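Side-chain contacts in pilotin OutS (PDB 3UTK), which is the outer-membrane lipoprotein pilot of a type II secretion system, interacting with the secretin OutD and required for export of pectate lyases and cellulases: residues Thr121-Pro124 against Phe125-Met129; Thr109-Ala112 against Thr113-Ser117; Asn78-Gln82 against Lys83-Thr87; Leu96-Asn99 against Leu100-Gly103; Gln102-Leu105 against Lys106-Thr109. All blocks are in the same frame, centred on the assembly; numbering follows the deposited sequence.

Interaction 1. Residues Thr121-Pro124 against Phe125-Met129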
loop_
_atom_site.group_PDB
_atom_site.type_symbol
_atom_site.label_atom_id
_atom_site.label_comp_id
_atom_site.label_asym_id
_atom_site.label_seq_id
_atom_site.Cartn_x
_atom_site.Cartn_y
_atom_site.Cartn_z
ATOM N N THR A 121 12.064 -0.021 3.672
ATOM C CA THR A 121 11.295 1.064 4.293
ATOM C C THR A 121 9.884 0.708 4.759
ATOM O O THR A 121 9.268 1.476 5.491
ATOM C CB THR A 121 11.124 2.254 3.323
ATOM O OG1 THR A 121 10.342 1.829 2.196
ATOM C CG2 THR A 121 12.482 2.768 2.838
ATOM N N MET A 122 9.361 -0.438 4.334
ATOM C CA MET A 122 7.936 -0.716 4.527
ATOM C C MET A 122 7.612 -1.466 5.819
ATOM O O MET A 122 6.451 -1.774 6.085
ATOM C CB MET A 122 7.371 -1.474 3.315
ATOM C CG MET A 122 7.164 -0.607 2.073
ATOM S SD MET A 122 5.667 0.397 2.226
ATOM C CE MET A 122 4.394 -0.869 2.191
ATOM N N THR A 123 8.626 -1.749 6.629
ATOM C CA THR A 123 8.411 -2.542 7.844
ATOM C C THR A 123 7.208 -2.134 8.726
ATOM O O THR A 123 6.444 -2.993 9.150
ATOM C CB THR A 123 9.676 -2.609 8.722
ATOM O OG1 THR A 123 10.767 -3.130 7.952
ATOM C CG2 THR A 123 9.437 -3.514 9.916
ATOM N N PRO A 124 7.050 -0.833 9.032
ATOM C CA PRO A 124 5.917 -0.473 9.897
ATOM C C PRO A 124 4.548 -0.864 9.322
ATOM O O PRO A 124 3.660 -1.294 10.069
ATOM C CB PRO A 124 6.043 1.052 10.025
ATOM C CG PRO A 124 7.503 1.320 9.801
ATOM C CD PRO A 124 7.924 0.323 8.760
ATOM N N PHE A 125 4.374 -0.727 8.013
ATOM C CA PHE A 125 3.096 -1.085 7.411
ATOM C C PHE A 125 2.939 -2.606 7.345
ATOM O O PHE A 125 1.860 -3.130 7.606
ATOM C CB PHE A 125 2.936 -0.451 6.030
ATOM C CG PHE A 125 1.544 -0.549 5.475
ATOM C CD1 PHE A 125 0.494 0.117 6.078
ATOM C CD2 PHE A 125 1.287 -1.317 4.349
ATOM C CE1 PHE A 125 -0.793 0.024 5.560
ATOM C CE2 PHE A 125 0.010 -1.415 3.829
ATOM C CZ PHE A 125 -1.032 -0.746 4.434
ATOM N N LEU A 126 4.016 -3.317 7.007
ATOM C CA LEU A 126 3.947 -4.775 6.977
ATOM C C LEU A 126 3.676 -5.336 8.381
ATOM O O LEU A 126 2.967 -6.330 8.535
ATOM C CB LEU A 126 5.217 -5.392 6.377
ATOM C CG LEU A 126 5.635 -4.855 5.004
ATOM C CD1 LEU A 126 6.839 -5.613 4.469
ATOM C CD2 LEU A 126 4.490 -4.883 3.999
ATOM N N ASP A 127 4.237 -4.695 9.401
ATOM C CA ASP A 127 3.963 -5.097 10.786
ATOM C C ASP A 127 2.472 -4.965 11.126
ATOM O O ASP A 127 1.886 -5.830 11.793
ATOM C CB ASP A 127 4.783 -4.258 11.765
ATOM C CG ASP A 127 6.217 -4.745 11.902
ATOM O OD1 ASP A 127 6.573 -5.768 11.279
ATOM O OD2 ASP A 127 6.984 -4.108 12.655
ATOM N N ALA A 128 1.869 -3.875 10.665
ATOM C CA ALA A 128 0.448 -3.615 10.890
ATOM C C ALA A 128 -0.410 -4.691 10.235
ATOM O O ALA A 128 -1.499 -5.026 10.707
ATOM C CB ALA A 128 0.077 -2.243 10.349
ATOM N N MET A 129 0.089 -5.231 9.136
ATOM C CA MET A 129 -0.629 -6.246 8.389
ATOM C C MET A 129 -0.804 -7.549 9.154
ATOM O O MET A 129 -1.761 -8.278 8.927
ATOM C CB MET A 129 0.115 -6.528 7.096
ATOM C CG MET A 129 -0.697 -6.339 5.871
ATOM S SD MET A 129 0.433 -6.459 4.485
ATOM C CE MET A 129 0.631 -4.734 4.046
#

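Interaction 2. Residues Thr109-Ala112 against Thr113-Ser117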
loop_
_atom_site.group_PDB
_atom_site.type_symbol
_atom_site.label_atom_id
_atom_site.label_comp_id
_atom_site.label_asym_id
_atom_site.label_seq_id
_atom_site.Cartn_x
_atom_site.Cartn_y
_atom_site.Cartn_z
ATOM N N THR A 109 11.977 2.365 -12.769
ATOM C CA THR A 109 12.871 1.921 -11.688
ATOM C C THR A 109 13.079 0.414 -11.827
ATOM O O THR A 109 12.118 -0.328 -11.880
ATOM C CB THR A 109 12.252 2.196 -10.299
ATOM O OG1 THR A 109 11.834 3.564 -10.225
ATOM C CG2 THR A 109 13.260 1.905 -9.187
ATOM N N PRO A 110 14.340 -0.041 -11.912
ATOM C CA PRO A 110 14.539 -1.484 -12.082
ATOM C C PRO A 110 13.935 -2.252 -10.916
ATOM O O PRO A 110 13.935 -1.763 -9.791
ATOM C CB PRO A 110 16.064 -1.637 -12.086
ATOM C CG PRO A 110 16.574 -0.279 -12.551
ATOM C CD PRO A 110 15.588 0.730 -12.031
ATOM N N LYS A 111 13.447 -3.449 -11.185
ATOM C CA LYS A 111 12.793 -4.239 -10.151
ATOM C C LYS A 111 13.666 -4.424 -8.909
ATOM O O LYS A 111 13.208 -4.233 -7.784
ATOM C CB LYS A 111 12.368 -5.589 -10.720
ATOM C CG LYS A 111 11.639 -6.474 -9.737
ATOM C CD LYS A 111 10.909 -7.610 -10.451
ATOM C CE LYS A 111 11.871 -8.582 -11.115
ATOM N NZ LYS A 111 11.139 -9.623 -11.904
ATOM N N ALA A 112 14.919 -4.813 -9.106
ATOM C CA ALA A 112 15.806 -5.074 -7.974
ATOM C C ALA A 112 15.957 -3.853 -7.085
ATOM O O ALA A 112 16.006 -3.974 -5.860
ATOM C CB ALA A 112 17.176 -5.553 -8.458
ATOM N N THR A 113 16.055 -2.684 -7.709
ATOM C CA THR A 113 16.169 -1.415 -6.996
ATOM C C THR A 113 14.903 -1.105 -6.190
ATOM O O THR A 113 14.966 -0.795 -4.997
ATOM C CB THR A 113 16.450 -0.281 -7.998
ATOM O OG1 THR A 113 17.668 -0.571 -8.697
ATOM C CG2 THR A 113 16.589 1.066 -7.292
ATOM N N GLN A 114 13.756 -1.175 -6.848
ATOM C CA GLN A 114 12.486 -0.936 -6.178
ATOM C C GLN A 114 12.248 -1.918 -5.027
ATOM O O GLN A 114 11.827 -1.517 -3.935
ATOM C CB GLN A 114 11.330 -0.987 -7.186
ATOM C CG GLN A 114 10.022 -0.495 -6.592
ATOM C CD GLN A 114 10.070 0.983 -6.319
ATOM O OE1 GLN A 114 9.955 1.782 -7.241
ATOM N NE2 GLN A 114 10.248 1.360 -5.053
ATOM N N CYS A 115 12.515 -3.200 -5.258
ATOM C CA CYS A 115 12.316 -4.204 -4.210
ATOM C C CYS A 115 13.210 -3.945 -3.010
ATOM O O CYS A 115 12.770 -4.054 -1.863
ATOM C CB CYS A 115 12.576 -5.622 -4.729
ATOM S SG CYS A 115 11.405 -6.192 -5.992
ATOM N N SER A 116 14.476 -3.639 -3.264
ATOM C CA SER A 116 15.404 -3.366 -2.171
ATOM C C SER A 116 14.910 -2.163 -1.360
ATOM O O SER A 116 14.957 -2.162 -0.126
ATOM C CB SER A 116 16.808 -3.086 -2.718
ATOM O OG SER A 116 17.729 -2.900 -1.654
ATOM N N SER A 117 14.433 -1.142 -2.063
ATOM C CA SER A 117 13.947 0.066 -1.401
ATOM C C SER A 117 12.685 -0.195 -0.558
ATOM O O SER A 117 12.631 0.207 0.609
ATOM C CB SER A 117 13.693 1.189 -2.417
ATOM O OG SER A 117 13.312 2.373 -1.750
HETATM O O HOH W 1 9.365 4.442 -7.997
#

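Interaction 3. Residues Asn78-Gln82 against Lys83-Thr87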
loop_
_atom_site.group_PDB
_atom_site.type_symbol
_atom_site.label_atom_id
_atom_site.label_comp_id
_atom_site.label_asym_id
_atom_site.label_seq_id
_atom_site.Cartn_x
_atom_site.Cartn_y
_atom_site.Cartn_z
ATOM N N ASN A 78 -7.414 0.359 8.469
ATOM C CA ASN A 78 -7.175 0.313 9.915
ATOM C C ASN A 78 -6.181 1.367 10.382
ATOM O O ASN A 78 -6.382 2.013 11.411
ATOM C CB ASN A 78 -6.714 -1.077 10.352
ATOM C CG ASN A 78 -7.864 -2.063 10.465
ATOM O OD1 ASN A 78 -9.020 -1.713 10.228
ATOM N ND2 ASN A 78 -7.550 -3.305 10.816
ATOM N N VAL A 79 -5.096 1.527 9.635
ATOM C CA VAL A 79 -4.145 2.596 9.915
ATOM C C VAL A 79 -4.846 3.960 9.878
ATOM O O VAL A 79 -4.629 4.799 10.751
ATOM C CB VAL A 79 -2.965 2.564 8.927
ATOM C CG1 VAL A 79 -2.141 3.846 9.026
ATOM C CG2 VAL A 79 -2.102 1.339 9.191
ATOM N N ALA A 80 -5.701 4.169 8.879
ATOM C CA ALA A 80 -6.466 5.408 8.778
ATOM C C ALA A 80 -7.322 5.644 10.024
ATOM O O ALA A 80 -7.377 6.754 10.550
ATOM C CB ALA A 80 -7.336 5.403 7.515
ATOM N N VAL A 81 -7.988 4.595 10.498
ATOM C CA VAL A 81 -8.808 4.706 11.699
ATOM C C VAL A 81 -7.952 5.069 12.910
ATOM O O VAL A 81 -8.337 5.911 13.726
ATOM C CB VAL A 81 -9.612 3.420 11.959
ATOM C CG1 VAL A 81 -10.293 3.475 13.329
ATOM C CG2 VAL A 81 -10.661 3.230 10.864
ATOM N N GLN A 82 -6.774 4.460 12.999
ATOM C CA GLN A 82 -5.869 4.718 14.116
ATOM C C GLN A 82 -5.304 6.138 14.077
ATOM O O GLN A 82 -4.889 6.674 15.103
ATOM C CB GLN A 82 -4.741 3.684 14.140
ATOM C CG GLN A 82 -5.243 2.272 14.408
ATOM C CD GLN A 82 -4.147 1.236 14.376
ATOM O OE1 GLN A 82 -3.028 1.513 13.950
ATOM N NE2 GLN A 82 -4.463 0.028 14.826
ATOM N N LYS A 83 -5.293 6.745 12.894
ATOM C CA LYS A 83 -4.852 8.133 12.761
ATOM C C LYS A 83 -5.983 9.128 13.015
ATOM O O LYS A 83 -5.756 10.338 13.044
ATOM C CB LYS A 83 -4.246 8.385 11.378
ATOM C CG LYS A 83 -3.030 7.534 11.074
ATOM C CD LYS A 83 -2.415 7.938 9.749
ATOM C CE LYS A 83 -1.612 9.219 9.884
ATOM N NZ LYS A 83 -0.364 9.005 10.666
ATOM N N GLY A 84 -7.198 8.614 13.198
ATOM C CA GLY A 84 -8.361 9.456 13.416
ATOM C C GLY A 84 -8.974 10.012 12.140
ATOM O O GLY A 84 -9.769 10.946 12.177
ATOM N N TRP A 85 -8.619 9.425 11.005
ATOM C CA TRP A 85 -9.112 9.914 9.723
ATOM C C TRP A 85 -10.529 9.431 9.422
ATOM O O TRP A 85 -10.970 8.404 9.940
ATOM C CB TRP A 85 -8.166 9.488 8.602
ATOM C CG TRP A 85 -6.827 10.169 8.648
ATOM C CD1 TRP A 85 -6.451 11.191 9.472
ATOM C CD2 TRP A 85 -5.691 9.877 7.827
ATOM N NE1 TRP A 85 -5.150 11.554 9.214
ATOM C CE2 TRP A 85 -4.659 10.760 8.207
ATOM C CE3 TRP A 85 -5.441 8.954 6.807
ATOM C CZ2 TRP A 85 -3.403 10.752 7.603
ATOM C CZ3 TRP A 85 -4.193 8.944 6.208
ATOM C CH2 TRP A 85 -3.189 9.837 6.608
ATOM N N ASP A 86 -11.236 10.182 8.581
ATOM C CA ASP A 86 -12.588 9.818 8.165
ATOM C C ASP A 86 -12.561 8.812 7.016
ATOM O O ASP A 86 -12.266 9.165 5.873
ATOM C CB ASP A 86 -13.381 11.065 7.765
ATOM C CG ASP A 86 -14.823 10.752 7.421
ATOM O OD1 ASP A 86 -15.255 9.608 7.674
ATOM O OD2 ASP A 86 -15.530 11.652 6.912
ATOM N N THR A 87 -12.878 7.559 7.327
ATOM C CA THR A 87 -12.803 6.480 6.351
ATOM C C THR A 87 -14.096 6.367 5.549
ATOM O O THR A 87 -14.310 5.404 4.810
ATOM C CB THR A 87 -12.451 5.137 7.021
ATOM O OG1 THR A 87 -11.258 5.294 7.798
ATOM C CG2 THR A 87 -12.206 4.061 5.974
#

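Interaction 4. Residues Leu96-Asn99 against Leu100-Gly103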
loop_
_atom_site.group_PDB
_atom_site.type_symbol
_atom_site.label_atom_id
_atom_site.label_comp_id
_atom_site.label_asym_id
_atom_site.label_seq_id
_atom_site.Cartn_x
_atom_site.Cartn_y
_atom_site.Cartn_z
ATOM N N LEU A 96 -7.683 3.227 -7.036
ATOM C CA LEU A 96 -6.519 4.103 -7.034
ATOM C C LEU A 96 -5.267 3.296 -6.723
ATOM O O LEU A 96 -4.211 3.513 -7.318
ATOM C CB LEU A 96 -6.676 5.239 -6.023
ATOM C CG LEU A 96 -5.429 6.127 -5.930
ATOM C CD1 LEU A 96 -5.108 6.753 -7.289
ATOM C CD2 LEU A 96 -5.578 7.196 -4.867
ATOM N N SER A 97 -5.400 2.355 -5.794
ATOM C CA SER A 97 -4.289 1.501 -5.385
ATOM C C SER A 97 -3.756 0.686 -6.558
ATOM O O SER A 97 -2.543 0.590 -6.764
ATOM C CB SER A 97 -4.735 0.550 -4.272
ATOM O OG SER A 97 -5.086 1.254 -3.097
ATOM N N GLU A 98 -4.677 0.102 -7.321
ATOM C CA GLU A 98 -4.316 -0.703 -8.481
ATOM C C GLU A 98 -3.678 0.168 -9.563
ATOM O O GLU A 98 -2.706 -0.243 -10.201
ATOM C CB GLU A 98 -5.540 -1.453 -9.022
ATOM C CG GLU A 98 -5.290 -2.286 -10.281
ATOM C CD GLU A 98 -4.293 -3.422 -10.079
ATOM O OE1 GLU A 98 -3.951 -3.731 -8.919
ATOM O OE2 GLU A 98 -3.849 -4.011 -11.091
ATOM N N ASN A 99 -4.211 1.371 -9.763
ATOM C CA ASN A 99 -3.635 2.297 -10.746
ATOM C C ASN A 99 -2.195 2.676 -10.416
ATOM O O ASN A 99 -1.334 2.715 -11.296
ATOM C CB ASN A 99 -4.485 3.559 -10.879
ATOM C CG ASN A 99 -5.799 3.301 -11.582
ATOM O OD1 ASN A 99 -6.676 4.169 -11.629
ATOM N ND2 ASN A 99 -5.948 2.101 -12.131
ATOM N N LEU A 100 -1.940 2.960 -9.141
ATOM C CA LEU A 100 -0.595 3.300 -8.680
ATOM C C LEU A 100 0.355 2.109 -8.789
ATOM O O LEU A 100 1.532 2.273 -9.079
ATOM C CB LEU A 100 -0.627 3.811 -7.233
ATOM C CG LEU A 100 -1.177 5.215 -6.964
ATOM C CD1 LEU A 100 -1.198 5.476 -5.469
ATOM C CD2 LEU A 100 -0.363 6.291 -7.688
ATOM N N TYR A 101 -0.163 0.908 -8.546
ATOM C CA TYR A 101 0.632 -0.303 -8.718
ATOM C C TYR A 101 1.031 -0.443 -10.183
ATOM O O TYR A 101 2.190 -0.690 -10.498
ATOM C CB TYR A 101 -0.138 -1.541 -8.226
ATOM C CG TYR A 101 0.478 -2.856 -8.653
ATOM C CD1 TYR A 101 1.642 -3.324 -8.060
ATOM C CD2 TYR A 101 -0.099 -3.623 -9.658
ATOM C CE1 TYR A 101 2.212 -4.518 -8.448
ATOM C CE2 TYR A 101 0.465 -4.820 -10.053
ATOM C CZ TYR A 101 1.622 -5.263 -9.446
ATOM O OH TYR A 101 2.196 -6.451 -9.836
ATOM N N GLN A 102 0.073 -0.272 -11.084
ATOM C CA GLN A 102 0.387 -0.351 -12.505
ATOM C C GLN A 102 1.410 0.717 -12.897
ATOM O O GLN A 102 2.265 0.484 -13.756
ATOM C CB GLN A 102 -0.885 -0.226 -13.349
ATOM C CG GLN A 102 -1.850 -1.396 -13.192
ATOM C CD GLN A 102 -1.248 -2.722 -13.636
ATOM O OE1 GLN A 102 -1.558 -3.778 -13.082
ATOM N NE2 GLN A 102 -0.387 -2.671 -14.638
ATOM N N GLY A 103 1.325 1.880 -12.259
ATOM C CA GLY A 103 2.270 2.959 -12.504
ATOM C C GLY A 103 3.688 2.585 -12.093
ATOM O O GLY A 103 4.656 2.885 -12.803
#

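Interaction 5. Residues Gln102-Leu105 against Lys106-Thr109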
loop_
_atom_site.group_PDB
_atom_site.type_symbol
_atom_site.label_atom_id
_atom_site.label_comp_id
_atom_site.label_asym_id
_atom_site.label_seq_id
_atom_site.Cartn_x
_atom_site.Cartn_y
_atom_site.Cartn_z
ATOM N N GLN A 102 0.073 -0.272 -11.084
ATOM C CA GLN A 102 0.387 -0.351 -12.505
ATOM C C GLN A 102 1.410 0.717 -12.897
ATOM O O GLN A 102 2.265 0.484 -13.756
ATOM C CB GLN A 102 -0.885 -0.226 -13.349
ATOM C CG GLN A 102 -1.850 -1.396 -13.192
ATOM C CD GLN A 102 -1.248 -2.722 -13.636
ATOM O OE1 GLN A 102 -1.558 -3.778 -13.082
ATOM N NE2 GLN A 102 -0.387 -2.671 -14.638
ATOM N N GLY A 103 1.325 1.880 -12.259
ATOM C CA GLY A 103 2.270 2.959 -12.504
ATOM C C GLY A 103 3.688 2.585 -12.093
ATOM O O GLY A 103 4.656 2.885 -12.803
ATOM N N LEU A 104 3.810 1.928 -10.939
ATOM C CA LEU A 104 5.109 1.456 -10.451
ATOM C C LEU A 104 5.780 0.541 -11.473
ATOM O O LEU A 104 6.973 0.686 -11.768
ATOM C CB LEU A 104 4.954 0.708 -9.112
ATOM C CG LEU A 104 4.709 1.501 -7.817
ATOM C CD1 LEU A 104 4.319 0.581 -6.657
ATOM C CD2 LEU A 104 5.922 2.323 -7.432
ATOM N N LEU A 105 5.015 -0.409 -12.009
ATOM C CA LEU A 105 5.565 -1.364 -12.972
ATOM C C LEU A 105 6.215 -0.667 -14.164
ATOM O O LEU A 105 7.191 -1.167 -14.731
ATOM C CB LEU A 105 4.487 -2.332 -13.467
ATOM C CG LEU A 105 3.733 -3.119 -12.392
ATOM C CD1 LEU A 105 2.860 -4.189 -13.028
ATOM C CD2 LEU A 105 4.694 -3.737 -11.383
ATOM N N LYS A 106 5.677 0.487 -14.533
ATOM C CA LYS A 106 6.110 1.172 -15.752
ATOM C C LYS A 106 6.986 2.408 -15.531
ATOM O O LYS A 106 7.366 3.078 -16.493
ATOM C CB LYS A 106 4.880 1.544 -16.587
ATOM C CG LYS A 106 4.139 0.336 -17.116
ATOM C CD LYS A 106 2.955 0.741 -17.977
ATOM C CE LYS A 106 2.389 -0.464 -18.710
ATOM N NZ LYS A 106 3.447 -1.167 -19.498
ATOM N N ASP A 107 7.333 2.701 -14.280
ATOM C CA ASP A 107 7.941 3.994 -13.955
ATOM C C ASP A 107 9.454 4.097 -14.224
ATOM O O ASP A 107 10.064 5.152 -14.039
ATOM C CB ASP A 107 7.538 4.478 -12.536
ATOM C CG ASP A 107 8.307 3.788 -11.403
ATOM O OD1 ASP A 107 9.389 3.218 -11.636
ATOM O OD2 ASP A 107 7.822 3.848 -10.242
ATOM N N GLY A 108 10.047 3.004 -14.688
ATOM C CA GLY A 108 11.448 3.020 -15.063
ATOM C C GLY A 108 12.447 2.639 -13.981
ATOM O O GLY A 108 13.640 2.584 -14.252
ATOM N N THR A 109 11.977 2.365 -12.769
ATOM C CA THR A 109 12.871 1.921 -11.688
ATOM C C THR A 109 13.079 0.414 -11.827
ATOM O O THR A 109 12.118 -0.328 -11.880
ATOM C CB THR A 109 12.252 2.196 -10.299
ATOM O OG1 THR A 109 11.834 3.564 -10.225
ATOM C CG2 THR A 109 13.260 1.905 -9.187
HETATM O O HOH W 2 9.634 -1.326 -11.069
HETATM O O HOH W 3 9.536 0.206 -15.656
#

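Interaction 1. Residues Thr121-Pro124 against Phe125-Met129
Met122 sets its terminal methyl against Phe125, CE lying 3.8 Å from CD2, where the chain enters helix 123-131, the last helix of this all-alpha fold of nested hairpins. The two side chains run alongside each other in the same direction, and the methyl approaches the ring at an oblique angle. Bends at both chi2 (-78°) and chi3 (-67°) of Met122 fold the thioether round and bring CE to the ring of Phe125. Further back on the same residue, CB of Met122 meets CG of Leu126 at 4.2 Å, which places one methionine against two successive residues of the helix.

The backbone holds these groups in place. Met122 O accepts a nearly straight bond (172°) from Leu126 N at 3.0 Å, with a weak second bond from Phe125 N, and thus starts the helical ladder. The next rung runs from Asp127 N to Thr123 O at 2.8 Å, and Ala128 N follows on Pro124 O at 3.2 Å. Pro124 lies in the first turn, where its lack of an N-H costs the helix no bond.

Beyond this shell, Met122 packs on Ala53 and Ser54 of helix 40-60, while Phe125 reaches Ser54 and also Thr75 and Ala76 of helix 69-82. Leu126 leans on Arg63 and Leu66 of a loop. On an exposed flank of the turn, Thr123 and Asp127 stand side by side, with methyl CG2 of Thr123 3.7 Å from carboxylate oxygen OD2 of Asp127.

Interaction 2. Residues Thr109-Ala112 against Thr113-Ser117
From Pro110 the backbone passes from an extended conformation (psi 148°) into helix 111-121, and Gln114 N bonds back to Pro110 O at 3.0 Å in an almost straight line (175°). Pro110 thus takes the N-cap position, and the ladder continues with Cys115 N on Lys111 O at 2.8 Å and Ser116 N on Ala112 O.

The residues ahead of the helix fold over its first turn. Methyl CG2 of Thr109 meets CG2 of Thr113 at 3.9 Å, while OG1 of Thr113 faces the Pro110 ring, the two side chains pointing the same way. Thr109 and Gln114 instead cross at about a right angle, with OE1 of Gln114 3.8 Å from CG2 of Thr109. A bend at chi2 of Gln114 (69°) turns its amide toward the threonine. One water donates to Gln114 OE1 at 2.8 Å and only weakly to Thr109 OG1, whose stronger partner is Asp107.

Lys111, Gln114 and Cys115 all touch Tyr56 of helix 40-60. A disulfide joins Cys115 to Cys61, and SG of Cys115 lies 3.2 Å from Lys111 O and 3.8 Å from Lys111 CG.

Interaction 3. Residues Asn78-Gln82 against Lys83-Thr87
Lys83 and Ala80 bury more surface than any other residue of this contact, in which a Schellman motif ends helix 69-82. Ala80 O is gripped twice, by Trp85 N at 3.0 Å and weakly by Lys83 N, which also bonds to Val79 O at 3.0 Å. The companion bond of the motif joins Gly84 N to Val81 O at 3.0 Å, the donor standing above the carbonyl plane. Gly84 makes the reversal with a positive phi (82°), an angle at which a CB would press on the preceding carbonyl oxygen.

The aliphatic part of Lys83 folds back along the helix. Its CG lies 3.2 Å from Val79 O, and its CD touches CG1 of Val79 at 4.2 Å, the two side chains running alongside each other. The same CD hangs over one face of the Trp85 ring, toward the rim, before bends at chi3 and chi4 carry the amine away.

Methyl CB of Ala80 meets CE3 of Trp85 at 4.1 Å and OG1 of Thr87 at 3.9 Å. Thr87 crosses Val81 at about a right angle, and its buried OG1, 3.7 Å from Val81 CG2, has no polar partner in the model.

Trp85 packs on Gln43 and Gln46 of helix 40-60 and Ala80 on Leu47 of that helix, while Tyr90 of the loop toward helix 94-106 touches both Trp85 and Ala80.

Interaction 4. Residues Leu96-Asn99 against Leu100-Gly103
Glu98 O accepts from Gln102 N at 2.9 Å, a fairly straight bond (165°) in the middle of helix 94-106, where every residue of 96-99 receives the N-H four residues on. Tyr101 N to Ser97 O and Leu100 N to Leu96 O are further rungs of this alpha-helical ladder. The same Glu98 carbonyl oxygen has Gln102 CG 3.3 Å away.

Glu98 also makes the side-chain contact on this flank. Its CG stands opposite the backbone N across the CA-CB bond, and a bend at chi2 (63°) swings the carboxylate toward the C-terminal end of the helix, to Tyr101 and Gln102. OE1 ends 3.9 Å from CD2 of Tyr101, with the two side chains running alongside each other and the carboxylate and ring planes turned 40° apart. The strongest polar partner of OE1 is Lys55 of helix 40-60, which forms a salt bridge with it and probably helps to hold the carboxylate beside the tyrosine.

One turn apart, Leu96 and Leu100 make an apolar pair. CD1 of Leu96 comes to 4.2 Å from CG of Leu100, and that CG is also 3.5 Å from Leu96 O.

Ser97 turns its OG back to bond Leu93 O within the helix. Helix 40-60 packs against this helix over several turns: Ala48 meets Leu96, Val51 meets Ser97, and Val59 and Gln60 meet Tyr101.

Interaction 5. Residues Gln102-Leu105 against Lys106-Thr109
Asp107 begins its contact at CB, which lies 3.3 Å from Gly103 O as the chain leaves helix 94-106. One atom further, CG comes to 3.4 Å from Leu104 O, because chi1 (78°) tucks the carboxylate between the backbone N and carbonyl carbon of its own residue. OD2 then runs beside the leucine, 3.7 Å from CD2 of Leu104. OD1 instead turns to the outgoing chain and accepts twice from Thr109: from its N at 3.0 Å, which defines an Asx turn, and from its OG1 at 2.8 Å, which arrives from above the carboxylate plane. Two bonds from one residue should limit rotation of the carboxylate.

The backbone turns tightly here. Asp107 N bonds to Leu104 O at 3.2 Å and Lys106 N to Gly103 O, both donors lying above their carbonyl planes. Gly108 follows with positive phi (92°), and a water joins the two arms, donating to Leu105 O at 2.9 Å and accepting from Gly108 N at 3.0 Å.

The turn links helix 94-106 to helix 111-121, and Leu104 packs on both that second helix, at Gln114 and Phe118, and helix 40-60, at Ala52 and Tyr56.

Following the chain from the N terminus, interaction 3 comes first and ends helix 69-82. Interaction 4 then occupies the middle of helix 94-106, and interaction 5 overlaps it through Gln102 and Gly103 and ends that helix. Interaction 2 shares Thr109 with interaction 5 and starts helix 111-121; the two also touch through side-chain packing. Interaction 1 opens helix 123-131 and returns to interaction 3 through packing of Phe125 on Val79. None encloses another, since each joins adjoining residues. Helix 40-60 is touched from all five. The centres of interactions 2 and 3 lie about 29 Å apart, on opposite sides of the chain's centre.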